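Long-range contact in AT27789p (Drosophila melanogaster, PDB 5UZM), which probably binds RNA, including messenger RNA, this chain being the second quasi-RNA recognition motif of the hnRNP F/H homolog Glorund: residues A[33-38]-A[56-61]. Sequence-based numbering, arbitrary orientation.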
loop_
_atom_site.group_PDB
_atom_site.type_symbol
_atom_site.label_atom_id
_atom_site.label_comp_id
_atom_site.label_asym_id
_atom_site.label_seq_id
_atom_site.Cartn_x
_atom_site.Cartn_y
_atom_site.Cartn_z
ATOM N N ASP A 33 5.380 -6.125 8.916
ATOM C CA ASP A 33 4.385 -5.801 9.942
ATOM C C ASP A 33 3.592 -4.583 9.483
ATOM O O ASP A 33 4.048 -3.446 9.595
ATOM C CB ASP A 33 5.057 -5.558 11.289
ATOM C CG ASP A 33 4.054 -5.463 12.436
ATOM O OD1 ASP A 33 2.905 -5.936 12.281
ATOM O OD2 ASP A 33 4.418 -4.923 13.500
ATOM N N ILE A 34 2.396 -4.822 8.947
ATOM C CA ILE A 34 1.458 -3.763 8.584
ATOM C C ILE A 34 0.628 -3.410 9.816
ATOM O O ILE A 34 0.154 -4.299 10.544
ATOM C CB ILE A 34 0.545 -4.224 7.425
ATOM C CG1 ILE A 34 1.370 -4.565 6.169
ATOM C CG2 ILE A 34 -0.513 -3.152 7.075
ATOM C CD1 ILE A 34 0.556 -5.303 5.146
ATOM N N LYS A 35 0.372 -2.118 10.012
ATOM C CA LYS A 35 -0.434 -1.693 11.157
ATOM C C LYS A 35 -1.828 -2.320 11.104
ATOM O O LYS A 35 -2.405 -2.499 10.029
ATOM C CB LYS A 35 -0.495 -0.160 11.199
ATOM C CG LYS A 35 0.872 0.423 11.510
ATOM C CD LYS A 35 0.817 1.882 11.920
ATOM C CE LYS A 35 2.151 2.319 12.537
ATOM N NZ LYS A 35 2.942 3.247 11.660
ATOM N N THR A 36 -2.376 -2.683 12.287
ATOM C CA THR A 36 -3.617 -3.443 12.317
ATOM C C THR A 36 -4.863 -2.586 12.231
ATOM O O THR A 36 -5.939 -3.108 11.914
ATOM C CB THR A 36 -3.721 -4.264 13.601
ATOM O OG1 THR A 36 -3.499 -3.396 14.720
ATOM C CG2 THR A 36 -2.711 -5.370 13.605
ATOM N N ASP A 37 -4.758 -1.303 12.500
ATOM C CA ASP A 37 -5.977 -0.513 12.539
ATOM C C ASP A 37 -6.491 -0.237 11.124
ATOM O O ASP A 37 -5.909 -0.655 10.112
ATOM C CB ASP A 37 -5.732 0.780 13.309
ATOM C CG ASP A 37 -4.619 1.596 12.710
ATOM O OD1 ASP A 37 -4.897 2.355 11.760
ATOM O OD2 ASP A 37 -3.465 1.469 13.184
ATOM N N ARG A 38 -7.608 0.488 11.062
ATOM C CA ARG A 38 -8.208 0.863 9.787
ATOM C C ARG A 38 -7.225 1.589 8.888
ATOM O O ARG A 38 -7.358 1.548 7.661
ATOM C CB ARG A 38 -9.427 1.756 10.033
ATOM C CG ARG A 38 -10.420 1.799 8.887
ATOM C CD ARG A 38 -11.437 2.919 9.094
ATOM N NE ARG A 38 -10.887 4.246 8.805
ATOM C CZ ARG A 38 -10.384 5.082 9.714
ATOM N NH1 ARG A 38 -9.914 6.266 9.334
ATOM N NH2 ARG A 38 -10.348 4.746 11.000
ATOM N N PHE A 56 -2.360 3.029 -0.095
ATOM C CA PHE A 56 -1.284 3.371 0.830
ATOM C C PHE A 56 -1.203 2.264 1.864
ATOM O O PHE A 56 -2.237 1.715 2.248
ATOM C CB PHE A 56 -1.530 4.689 1.543
ATOM C CG PHE A 56 -1.362 5.879 0.665
ATOM C CD1 PHE A 56 -2.407 6.299 -0.116
ATOM C CD2 PHE A 56 -0.155 6.546 0.597
ATOM C CE1 PHE A 56 -2.268 7.406 -0.954
ATOM C CE2 PHE A 56 -0.013 7.635 -0.249
ATOM C CZ PHE A 56 -1.062 8.068 -1.000
ATOM N N VAL A 57 0.005 1.906 2.281
ATOM C CA VAL A 57 0.208 0.880 3.304
ATOM C C VAL A 57 1.169 1.446 4.341
ATOM O O VAL A 57 2.221 1.988 3.986
ATOM C CB VAL A 57 0.739 -0.439 2.693
ATOM C CG1 VAL A 57 1.004 -1.484 3.790
ATOM C CG2 VAL A 57 -0.266 -0.967 1.631
ATOM N N GLN A 58 0.794 1.320 5.608
ATOM C CA GLN A 58 1.558 1.808 6.752
ATOM C C GLN A 58 2.171 0.625 7.478
ATOM O O GLN A 58 1.437 -0.285 7.855
ATOM C CB GLN A 58 0.650 2.528 7.741
ATOM C CG GLN A 58 -0.017 3.720 7.216
ATOM C CD GLN A 58 -0.566 4.590 8.327
ATOM O OE1 GLN A 58 -1.688 5.090 8.253
ATOM N NE2 GLN A 58 0.229 4.769 9.376
ATOM N N PHE A 59 3.478 0.678 7.730
ATOM C CA PHE A 59 4.204 -0.365 8.445
ATOM C C PHE A 59 4.590 0.086 9.851
ATOM O O PHE A 59 4.555 1.266 10.192
ATOM C CB PHE A 59 5.462 -0.761 7.672
ATOM C CG PHE A 59 5.167 -1.297 6.297
ATOM C CD1 PHE A 59 4.810 -2.637 6.135
ATOM C CD2 PHE A 59 5.212 -0.479 5.186
ATOM C CE1 PHE A 59 4.503 -3.131 4.870
ATOM C CE2 PHE A 59 4.911 -0.979 3.896
ATOM C CZ PHE A 59 4.540 -2.304 3.754
ATOM N N GLU A 60 5.041 -0.886 10.651
ATOM C CA GLU A 60 5.384 -0.580 12.032
ATOM C C GLU A 60 6.797 -0.058 12.183
ATOM O O GLU A 60 7.130 0.514 13.228
ATOM C CB GLU A 60 5.217 -1.824 12.901
ATOM C CG GLU A 60 4.679 -1.525 14.255
ATOM C CD GLU A 60 3.235 -1.132 14.184
ATOM O OE1 GLU A 60 2.466 -1.876 13.538
ATOM O OE2 GLU A 60 2.871 -0.083 14.754
ATOM N N SER A 61 7.651 -0.260 11.188
ATOM C CA SER A 61 9.062 0.027 11.349
ATOM C C SER A 61 9.632 0.553 10.047
ATOM O O SER A 61 9.095 0.327 8.958
ATOM C CB SER A 61 9.854 -1.210 11.799
ATOM O OG SER A 61 10.023 -2.133 10.734
HETATM O O HOH W 1 -0.711 -2.222 14.606
#
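The carbonyl oxygen of D33 is approached by two donors from 56-61: the amide of E60 hydrogen-bonds to it (N to O 2.9 Å), and F59 adds a CA-H...O contact (CA to O 3.3 Å). On the far side of I34, the backbone N of K35 gives a nearly straight bond to Q58 O (3.0 Å, 171° at the hydrogen); together the two hydrogen bonds flank I34 and F59, a single antiparallel, non-hydrogen-bonded pair. This bridge ties the loop following helix 22-28 to the residue just past strand 54-58, an inner strand of the RRM-type antiparallel sheet. Apolar residues suit both positions: branched I34 lays CG1 against the ring of F59 (CG1 to CE1 3.7 Å) and also meets V57 CG1, while that buried ring packs edge-to-face with F29 and rests on helix 62-69. K35 suits its place by its length: it runs past the carboxylate of E60, then bends at chi4 (109°) to bring NZ above the carbonyl plane of F59, where it hydrogen-bonds to F59 O (2.9 Å). A methionine here, lacking the ammonium, would probably leave F59 O without this hydrogen bond and the E60 carboxylate without this nearby positive charge.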